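Extracellular solute-binding protein, family 1 (Bifidobacterium longum subsp. infantis ATCC 15697, PDB 3OMB) probably binds a solute outside the cell and delivers it to an ABC importer, and carries a magnesium ion in one of its loops. Local coordinates at residues Ile41-Val46 / Lys71-Glu76; Glu116-Asp121 / Leu354-His359; Glu208-Ile213 / Glu277-Ala282. One frame throughout, in Å; residues are numbered along the deposited sequence.

Contact 1: residues Ile41-Val46 / Lys71-Glu76; sequences IVTVLV and KIEWQE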
loop_
_atom_site.group_PDB
_atom_site.type_symbol
_atom_site.label_atom_id
_atom_site.label_comp_id
_atom_site.label_asym_id
_atom_site.label_seq_id
_atom_site.Cartn_x
_atom_site.Cartn_y
_atom_site.Cartn_z
ATOM N N ILE A 41 -15.456 -29.302 11.681
ATOM C CA ILE A 41 -14.084 -28.814 11.757
ATOM C C ILE A 41 -13.804 -27.961 10.514
ATOM O O ILE A 41 -14.160 -28.326 9.386
ATOM C CB ILE A 41 -13.065 -29.954 11.872
ATOM C CG1 ILE A 41 -13.281 -30.739 13.171
ATOM C CG2 ILE A 41 -11.639 -29.409 11.802
ATOM C CD1 ILE A 41 -12.596 -32.084 13.189
ATOM N N VAL A 42 -13.202 -26.806 10.730
ATOM C CA VAL A 42 -12.907 -25.907 9.633
ATOM C C VAL A 42 -11.411 -25.591 9.638
ATOM O O VAL A 42 -10.888 -25.030 10.614
ATOM C CB VAL A 42 -13.735 -24.604 9.733
ATOM C CG1 VAL A 42 -13.534 -23.728 8.486
ATOM C CG2 VAL A 42 -15.205 -24.907 9.922
ATOM N N THR A 43 -10.731 -25.957 8.551
ATOM C CA THR A 43 -9.341 -25.546 8.338
ATOM C C THR A 43 -9.299 -24.133 7.792
ATOM O O THR A 43 -10.054 -23.780 6.890
ATOM C CB THR A 43 -8.588 -26.486 7.370
ATOM O OG1 THR A 43 -9.373 -26.684 6.192
ATOM C CG2 THR A 43 -8.331 -27.844 8.023
ATOM N N VAL A 44 -8.426 -23.315 8.358
ATOM C CA VAL A 44 -8.287 -21.927 7.955
ATOM C C VAL A 44 -6.822 -21.610 7.819
ATOM O O VAL A 44 -6.074 -21.675 8.800
ATOM C CB VAL A 44 -8.884 -20.969 9.001
ATOM C CG1 VAL A 44 -8.765 -19.510 8.525
ATOM C CG2 VAL A 44 -10.329 -21.322 9.279
ATOM N N LEU A 45 -6.408 -21.268 6.607
ATOM C CA LEU A 45 -5.067 -20.754 6.378
ATOM C C LEU A 45 -5.104 -19.233 6.666
ATOM O O LEU A 45 -6.040 -18.564 6.263
ATOM C CB LEU A 45 -4.654 -21.008 4.934
ATOM C CG LEU A 45 -3.360 -20.278 4.582
ATOM C CD1 LEU A 45 -2.214 -21.250 4.534
ATOM C CD2 LEU A 45 -3.534 -19.509 3.287
ATOM N N VAL A 46 -4.102 -18.719 7.382
ATOM C CA VAL A 46 -4.030 -17.304 7.750
ATOM C C VAL A 46 -2.576 -16.808 7.637
ATOM O O VAL A 46 -1.656 -17.346 8.261
ATOM C CB VAL A 46 -4.606 -17.015 9.187
ATOM C CG1 VAL A 46 -3.929 -17.876 10.275
ATOM C CG2 VAL A 46 -4.505 -15.545 9.512
ATOM N N LYS A 71 -15.005 -26.162 15.152
ATOM C CA LYS A 71 -13.644 -26.247 15.658
ATOM C C LYS A 71 -12.765 -25.721 14.551
ATOM O O LYS A 71 -12.855 -26.190 13.419
ATOM C CB LYS A 71 -13.283 -27.691 16.043
ATOM C CG LYS A 71 -11.817 -27.900 16.432
ATOM C CD LYS A 71 -11.678 -28.984 17.516
ATOM C CE LYS A 71 -10.244 -29.078 18.054
ATOM N NZ LYS A 71 -9.783 -27.759 18.613
ATOM N N ILE A 72 -11.941 -24.723 14.856
ATOM C CA ILE A 72 -11.067 -24.149 13.829
ATOM C C ILE A 72 -9.662 -24.730 13.952
ATOM O O ILE A 72 -9.090 -24.718 15.029
ATOM C CB ILE A 72 -11.026 -22.607 13.918
ATOM C CG1 ILE A 72 -12.449 -22.032 13.799
ATOM C CG2 ILE A 72 -10.084 -22.046 12.852
ATOM C CD1 ILE A 72 -12.553 -20.535 14.056
ATOM N N GLU A 73 -9.130 -25.277 12.864
ATOM C CA GLU A 73 -7.723 -25.711 12.817
ATOM C C GLU A 73 -6.958 -24.643 12.035
ATOM O O GLU A 73 -7.101 -24.555 10.805
ATOM C CB GLU A 73 -7.568 -27.104 12.154
ATOM C CG GLU A 73 -8.151 -28.285 12.989
ATOM C CD GLU A 73 -7.893 -29.714 12.402
ATOM O OE1 GLU A 73 -7.381 -29.863 11.258
ATOM O OE2 GLU A 73 -8.212 -30.709 13.112
ATOM N N TRP A 74 -6.181 -23.822 12.741
ATOM C CA TRP A 74 -5.459 -22.697 12.125
ATOM C C TRP A 74 -4.197 -23.172 11.440
ATOM O O TRP A 74 -3.428 -23.948 11.996
ATOM C CB TRP A 74 -5.089 -21.626 13.164
ATOM C CG TRP A 74 -6.283 -20.946 13.794
ATOM C CD1 TRP A 74 -6.859 -21.237 15.018
ATOM C CD2 TRP A 74 -7.065 -19.880 13.225
ATOM N NE1 TRP A 74 -7.938 -20.386 15.242
ATOM C CE2 TRP A 74 -8.082 -19.557 14.153
ATOM C CE3 TRP A 74 -6.989 -19.152 12.022
ATOM C CZ2 TRP A 74 -9.023 -18.538 13.912
ATOM C CZ3 TRP A 74 -7.939 -18.135 11.778
ATOM C CH2 TRP A 74 -8.935 -17.844 12.715
ATOM N N GLN A 75 -3.958 -22.689 10.233
ATOM C CA GLN A 75 -2.678 -22.948 9.611
ATOM C C GLN A 75 -1.996 -21.601 9.386
ATOM O O GLN A 75 -2.310 -20.906 8.437
ATOM C CB GLN A 75 -2.878 -23.729 8.310
ATOM C CG GLN A 75 -1.615 -24.322 7.740
ATOM C CD GLN A 75 -1.719 -24.585 6.234
ATOM O OE1 GLN A 75 -0.709 -24.545 5.534
ATOM N NE2 GLN A 75 -2.937 -24.848 5.733
ATOM N N GLU A 76 -1.071 -21.242 10.269
ATOM C CA GLU A 76 -0.479 -19.908 10.258
ATOM C C GLU A 76 0.762 -19.866 9.404
ATOM O O GLU A 76 1.646 -20.686 9.584
ATOM C CB GLU A 76 -0.109 -19.478 11.669
ATOM C CG GLU A 76 -1.271 -19.582 12.634
ATOM C CD GLU A 76 -0.852 -19.331 14.070
ATOM O OE1 GLU A 76 -0.543 -18.173 14.412
ATOM O OE2 GLU A 76 -0.844 -20.288 14.857
#

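Contact 2: residues Glu116-Asp121 / Leu354-His359; sequences EDLSKD and LSISSH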
loop_
_atom_site.group_PDB
_atom_site.type_symbol
_atom_site.label_atom_id
_atom_site.label_comp_id
_atom_site.label_asym_id
_atom_site.label_seq_id
_atom_site.Cartn_x
_atom_site.Cartn_y
_atom_site.Cartn_z
ATOM N N GLU A 116 -14.565 -21.544 -4.311
ATOM C CA GLU A 116 -16.000 -21.314 -4.318
ATOM C C GLU A 116 -16.304 -19.964 -4.942
ATOM O O GLU A 116 -15.623 -18.974 -4.632
ATOM C CB GLU A 116 -16.526 -21.310 -2.887
ATOM C CG GLU A 116 -18.032 -21.203 -2.782
ATOM C CD GLU A 116 -18.742 -22.417 -3.336
ATOM O OE1 GLU A 116 -18.157 -23.521 -3.317
ATOM O OE2 GLU A 116 -19.895 -22.272 -3.793
ATOM N N ASP A 117 -17.309 -19.930 -5.824
ATOM C CA ASP A 117 -17.820 -18.657 -6.329
ATOM C C ASP A 117 -18.811 -18.092 -5.314
ATOM O O ASP A 117 -20.004 -18.431 -5.306
ATOM C CB ASP A 117 -18.434 -18.799 -7.728
ATOM C CG ASP A 117 -19.015 -17.486 -8.255
ATOM O OD1 ASP A 117 -18.898 -16.440 -7.583
ATOM O OD2 ASP A 117 -19.611 -17.500 -9.353
ATOM N N LEU A 118 -18.294 -17.212 -4.465
ATOM C CA LEU A 118 -19.063 -16.650 -3.361
ATOM C C LEU A 118 -20.264 -15.798 -3.783
ATOM O O LEU A 118 -21.153 -15.545 -2.971
ATOM C CB LEU A 118 -18.136 -15.887 -2.407
ATOM C CG LEU A 118 -17.077 -16.807 -1.793
ATOM C CD1 LEU A 118 -16.032 -16.039 -0.991
ATOM C CD2 LEU A 118 -17.696 -17.931 -0.958
ATOM N N SER A 119 -20.294 -15.368 -5.044
ATOM C CA SER A 119 -21.408 -14.573 -5.540
ATOM C C SER A 119 -22.713 -15.353 -5.461
ATOM O O SER A 119 -23.767 -14.766 -5.304
ATOM C CB SER A 119 -21.161 -14.063 -6.974
ATOM O OG SER A 119 -21.327 -15.080 -7.946
ATOM N N LYS A 120 -22.630 -16.676 -5.540
ATOM C CA LYS A 120 -23.804 -17.540 -5.374
ATOM C C LYS A 120 -24.229 -17.763 -3.913
ATOM O O LYS A 120 -25.245 -18.401 -3.670
ATOM C CB LYS A 120 -23.569 -18.901 -6.058
ATOM C CG LYS A 120 -23.275 -18.830 -7.567
ATOM C CD LYS A 120 -24.429 -18.198 -8.361
ATOM C CE LYS A 120 -24.177 -18.250 -9.868
ATOM N NZ LYS A 120 -23.124 -17.273 -10.272
ATOM N N ASP A 121 -23.454 -17.240 -2.956
ATOM C CA ASP A 121 -23.689 -17.477 -1.516
ATOM C C ASP A 121 -23.896 -16.202 -0.664
ATOM O O ASP A 121 -23.752 -16.252 0.571
ATOM C CB ASP A 121 -22.515 -18.277 -0.900
ATOM C CG ASP A 121 -22.222 -19.581 -1.636
ATOM O OD1 ASP A 121 -23.156 -20.364 -1.877
ATOM O OD2 ASP A 121 -21.040 -19.839 -1.959
ATOM N N LEU A 354 -10.392 -12.810 1.541
ATOM C CA LEU A 354 -11.034 -14.090 1.813
ATOM C C LEU A 354 -11.349 -14.946 0.589
ATOM O O LEU A 354 -11.960 -14.466 -0.360
ATOM C CB LEU A 354 -12.306 -13.891 2.644
ATOM C CG LEU A 354 -12.813 -15.208 3.260
ATOM C CD1 LEU A 354 -12.950 -15.135 4.747
ATOM C CD2 LEU A 354 -14.120 -15.585 2.601
ATOM N N SER A 355 -10.929 -16.211 0.632
ATOM C CA SER A 355 -11.310 -17.212 -0.370
ATOM C C SER A 355 -11.673 -18.552 0.289
ATOM O O SER A 355 -11.088 -18.948 1.304
ATOM C CB SER A 355 -10.211 -17.392 -1.427
ATOM O OG SER A 355 -8.939 -17.635 -0.846
ATOM N N ILE A 356 -12.660 -19.236 -0.277
ATOM C CA ILE A 356 -13.139 -20.478 0.301
ATOM C C ILE A 356 -12.973 -21.597 -0.691
ATOM O O ILE A 356 -13.285 -21.436 -1.877
ATOM C CB ILE A 356 -14.600 -20.355 0.818
ATOM C CG1 ILE A 356 -14.613 -19.512 2.100
ATOM C CG2 ILE A 356 -15.222 -21.732 1.118
ATOM C CD1 ILE A 356 -15.974 -18.990 2.503
ATOM N N SER A 357 -12.459 -22.722 -0.197
ATOM C CA SER A 357 -12.309 -23.928 -0.997
ATOM C C SER A 357 -13.668 -24.383 -1.519
ATOM O O SER A 357 -14.629 -24.482 -0.757
ATOM C CB SER A 357 -11.699 -25.031 -0.137
ATOM O OG SER A 357 -11.630 -26.252 -0.851
ATOM N N SER A 358 -13.763 -24.656 -2.814
ATOM C CA SER A 358 -14.982 -25.299 -3.324
ATOM C C SER A 358 -15.174 -26.708 -2.711
ATOM O O SER A 358 -16.307 -27.174 -2.561
ATOM C CB SER A 358 -15.017 -25.321 -4.858
ATOM O OG SER A 358 -14.124 -26.293 -5.369
ATOM N N HIS A 359 -14.068 -27.338 -2.299
ATOM C CA HIS A 359 -14.089 -28.677 -1.687
ATOM C C HIS A 359 -14.187 -28.664 -0.147
ATOM O O HIS A 359 -13.903 -29.675 0.496
ATOM C CB HIS A 359 -12.845 -29.483 -2.098
ATOM C CG HIS A 359 -12.884 -29.996 -3.505
ATOM N ND1 HIS A 359 -12.734 -29.176 -4.605
ATOM C CD2 HIS A 359 -13.023 -31.256 -3.989
ATOM C CE1 HIS A 359 -12.798 -29.902 -5.709
ATOM N NE2 HIS A 359 -12.970 -31.169 -5.364
HETATM O O HOH W 1 -13.551 -18.249 -2.849
#

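Contact 3: residues Glu208-Ile213 / Glu277-Ala282; sequences EIPMNI and EGLIPA. With MG (magnesium ion), chain B.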
loop_
_atom_site.group_PDB
_atom_site.type_symbol
_atom_site.label_atom_id
_atom_site.label_comp_id
_atom_site.label_asym_id
_atom_site.label_seq_id
_atom_site.Cartn_x
_atom_site.Cartn_y
_atom_site.Cartn_z
ATOM N N GLU A 208 24.038 17.745 7.509
ATOM C CA GLU A 208 22.665 17.733 6.981
ATOM C C GLU A 208 22.596 17.007 5.623
ATOM O O GLU A 208 23.384 17.303 4.716
ATOM C CB GLU A 208 22.142 19.158 6.810
ATOM C CG GLU A 208 21.832 19.942 8.081
ATOM C CD GLU A 208 23.056 20.463 8.846
ATOM O OE1 GLU A 208 24.217 20.408 8.374
ATOM O OE2 GLU A 208 22.849 20.956 9.957
ATOM N N ILE A 209 21.663 16.055 5.501
ATOM C CA ILE A 209 21.295 15.457 4.216
ATOM C C ILE A 209 20.083 16.255 3.747
ATOM O O ILE A 209 19.001 16.087 4.316
ATOM C CB ILE A 209 20.880 13.983 4.395
ATOM C CG1 ILE A 209 22.073 13.143 4.830
ATOM C CG2 ILE A 209 20.280 13.415 3.096
ATOM C CD1 ILE A 209 21.697 11.766 5.367
ATOM N N PRO A 210 20.250 17.143 2.737
ATOM C CA PRO A 210 19.106 18.032 2.442
ATOM C C PRO A 210 17.834 17.254 2.086
ATOM O O PRO A 210 16.763 17.515 2.649
ATOM C CB PRO A 210 19.615 18.878 1.270
ATOM C CG PRO A 210 21.065 18.968 1.523
ATOM C CD PRO A 210 21.440 17.550 1.962
HETATM N N MSE A 211 17.959 16.292 1.176
HETATM C CA MSE A 211 16.828 15.446 0.833
HETATM C C MSE A 211 17.351 14.023 0.737
HETATM O O MSE A 211 18.449 13.791 0.196
HETATM C CB MSE A 211 16.177 15.898 -0.474
HETATM C CG MSE A 211 15.027 15.009 -0.916
HETATM SE SE MSE A 211 14.276 15.696 -2.586
HETATM C CE MSE A 211 12.751 14.447 -2.752
ATOM N N ASN A 212 16.603 13.083 1.305
ATOM C CA ASN A 212 16.995 11.676 1.198
ATOM C C ASN A 212 15.951 10.904 0.408
ATOM O O ASN A 212 14.757 11.145 0.542
ATOM C CB ASN A 212 17.267 11.043 2.588
ATOM C CG ASN A 212 18.277 9.909 2.519
ATOM O OD1 ASN A 212 18.801 9.588 1.449
ATOM N ND2 ASN A 212 18.551 9.292 3.652
ATOM N N ILE A 213 16.408 9.993 -0.442
ATOM C CA ILE A 213 15.506 9.200 -1.275
ATOM C C ILE A 213 15.891 7.714 -1.188
ATOM O O ILE A 213 17.085 7.377 -0.965
ATOM C CB ILE A 213 15.451 9.702 -2.764
ATOM C CG1 ILE A 213 16.848 9.708 -3.417
ATOM C CG2 ILE A 213 14.838 11.128 -2.854
ATOM C CD1 ILE A 213 16.820 9.991 -4.938
ATOM N N GLU A 277 24.590 18.272 -7.217
ATOM C CA GLU A 277 24.873 19.398 -6.339
ATOM C C GLU A 277 25.076 18.993 -4.903
ATOM O O GLU A 277 25.206 19.852 -4.056
ATOM C CB GLU A 277 23.768 20.452 -6.420
ATOM C CG GLU A 277 23.928 21.341 -7.631
ATOM C CD GLU A 277 22.640 22.015 -8.043
ATOM O OE1 GLU A 277 21.618 21.910 -7.323
ATOM O OE2 GLU A 277 22.654 22.648 -9.115
ATOM N N GLY A 278 25.102 17.690 -4.627
ATOM C CA GLY A 278 25.371 17.207 -3.272
ATOM C C GLY A 278 24.148 17.308 -2.368
ATOM O O GLY A 278 24.270 17.287 -1.152
ATOM N N LEU A 279 22.965 17.424 -2.952
ATOM C CA LEU A 279 21.767 17.684 -2.167
ATOM C C LEU A 279 21.012 16.404 -1.757
ATOM O O LEU A 279 20.102 16.466 -0.942
ATOM C CB LEU A 279 20.850 18.668 -2.899
ATOM C CG LEU A 279 21.495 20.010 -3.235
ATOM C CD1 LEU A 279 20.571 20.845 -4.116
ATOM C CD2 LEU A 279 21.912 20.761 -1.943
ATOM N N ILE A 280 21.415 15.270 -2.342
ATOM C CA ILE A 280 20.907 13.921 -2.045
ATOM C C ILE A 280 22.159 13.043 -1.979
ATOM O O ILE A 280 23.082 13.263 -2.749
ATOM C CB ILE A 280 19.971 13.426 -3.185
ATOM C CG1 ILE A 280 18.633 14.190 -3.168
ATOM C CG2 ILE A 280 19.760 11.892 -3.131
ATOM C CD1 ILE A 280 17.758 13.923 -4.398
ATOM N N PRO A 281 22.213 12.051 -1.062
ATOM C CA PRO A 281 23.494 11.345 -0.944
ATOM C C PRO A 281 23.948 10.664 -2.224
ATOM O O PRO A 281 23.138 10.065 -2.941
ATOM C CB PRO A 281 23.226 10.307 0.143
ATOM C CG PRO A 281 22.172 11.002 1.027
ATOM C CD PRO A 281 21.278 11.683 0.020
ATOM N N ALA A 282 25.251 10.752 -2.479
ATOM C CA ALA A 282 25.874 10.146 -3.643
ATOM C C ALA A 282 25.528 8.647 -3.765
ATOM O O ALA A 282 25.255 8.160 -4.866
ATOM C CB ALA A 282 27.402 10.355 -3.578
HETATM MG MG MG B . 24.912 20.504 11.008
#

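Contact 1: residues Ile41-Val46 / Lys71-Glu76
Lys71 opens the pairing through its carbonyl O, which takes the N-H of Val42 at 2.8 Å, while its CB lies alongside Ile41 CG1. Ile72 turns to the other face, with Val42, Val44 and Trp74; its CG2 touches Val44 CG2 at 3.7 Å and sits under the indole of Trp74, 3.4 Å from the ring plane and over its centre. Glu73 is bonded through both backbone N and O, to Val42 O and Val44 N, and its extended chain runs obliquely past Ile41, Glu73 CD 3.8 Å from Ile41 CG2. The ladder is parallel and in register, the pair at one edge of a mixed sheet and the two strands of a beta-alpha-beta unit whose helix is 59-68. Trp74 has CG anti to its carbonyl carbon (chi1 -64°), which brings CZ3 to 3.6 Å from Val44 CG1 and CE3 to 3.7 Å from Val46 CG1. A serine here, without the indole over Ile72 CG2, would probably open a gap beside Val44 CG1 and Val46 CG1. Gln75 N reaches Val44 O at 2.7 Å, and Leu45 CD1 rests against its amide. Glu76 lays CG on Val46 CG1, its OE1 held by Lys48 and the backbone N of Met55.

Contact 2: residues Glu116-Asp121 / Leu354-His359
Glu116 N donates to Ile356 O at 2.8 Å in a nearly linear bond (N-H...O 177°), the one direct hydrogen bond between the two segments. Beside it a water bridges the same residues, lying 2.8 Å from Glu116 O and accepting from Ile356 N at 2.9 Å. The loop is thus held to both polar backbone atoms of Ile356. The CB of Glu116 lies 3.4 Å from Ile356 O, and the side chain then bends at chi2 (66°), setting OE1 3.6 Å from Ser358 CA; OE2 forms a salt bridge with Lys363. Strand 352-356 is an outermost strand of the mixed sheet, antiparallel to 98-100, and the loop between helices 106-110 and 126-134 docks on Ile356 and Ser358. Past Glu116, an Asx turn starts the short 3-10 segment: Ser119 N and Ser119 OG reach Asp117 OD1 from one face of its carboxylate; Ile149 N is a further donor to it. This turn presents Leu118 to the strand. Leu118 CD1 reaches Leu354 CD2 at 4.1 Å and Leu118 CD2 reaches Ile356 CD1 at 4.0 Å, each pair of side chains crossing at about a right angle. Leu367 of helix 363-373 also packs on Leu118.

Contact 3: residues Glu208-Ile213 / Glu277-Ala282
Met211, a selenomethionine, and Leu279 make the direct hydrogen bond: Met211 N meets Leu279 O at 3.0 Å, almost in line with the carbonyl though bent at the hydrogen (N-H...O 149°). The closest packing surrounds that oxygen. The ring of Pro210 lies against it, CB at 3.3 Å from Leu279 O, and its CG also meets Leu279 CD2. Ile280 CA points its hydrogen at Met211 O, 3.3 Å away, and Ile280 CG1 covers the same carbonyl. Ile213 CG1 stands between its own backbone N and carbonyl carbon (chi1 57°), which carries it to Ile280 CG2 at 3.7 Å, the two side chains crossing at about a right angle. On the more accessible side Pro281 still packs closely, its CD and CG on Ile209 CG2; Pro281 CD also lies 3.5 Å from Asn212 OD1, while Asn212 ND2 is held by Gln296 and Asp295. The looser margin is Gly278, whose O lies 4.2 Å from Pro210 CD and is bonded by Lys196.

At the other end Glu208 stays clear of 277-282 and turns its carboxylate to the magnesium ion, OE2 at 2.4 Å and OE1, at longer range, at 2.7 Å, in a site with the side chains of Asp199, Asn201, Asn203 and Asp207 and the backbone O of Gln205. Gly278, with positive phi, ends helix 262-276 as C-prime residue of a Schellman motif. The loop leaving that helix runs past strand 209-211, paired on strand 305-310, while Leu192 and Lys196 of helix 185-197 pack on Pro210 and Tyr271 of helix 262-276 reaches both Met211 and Ile280.

In the fold
Contacts 1 and 2 belong to one mixed sheet, in the order 71-78, 41-48, 98-100, 352-356: contact 1 pairs two strands at one border and contact 2 docks a loop on the strand at the other. Their centres are 16 Å apart, and helix 363-373 packs against both. Contact 3 lies on the opposite side of the chain's centre, its centre 49 Å from that of contact 1 and 51 Å from that of contact 2, at the outermost strand 209-211 of a second mixed sheet. Along the chain, contact 1 closes first; contact 3 then falls wholly between the two segments of contact 2. The polypeptide thus leaves the first sheet, builds the second and returns, consistent with the two-lobed fold of solute-binding proteins.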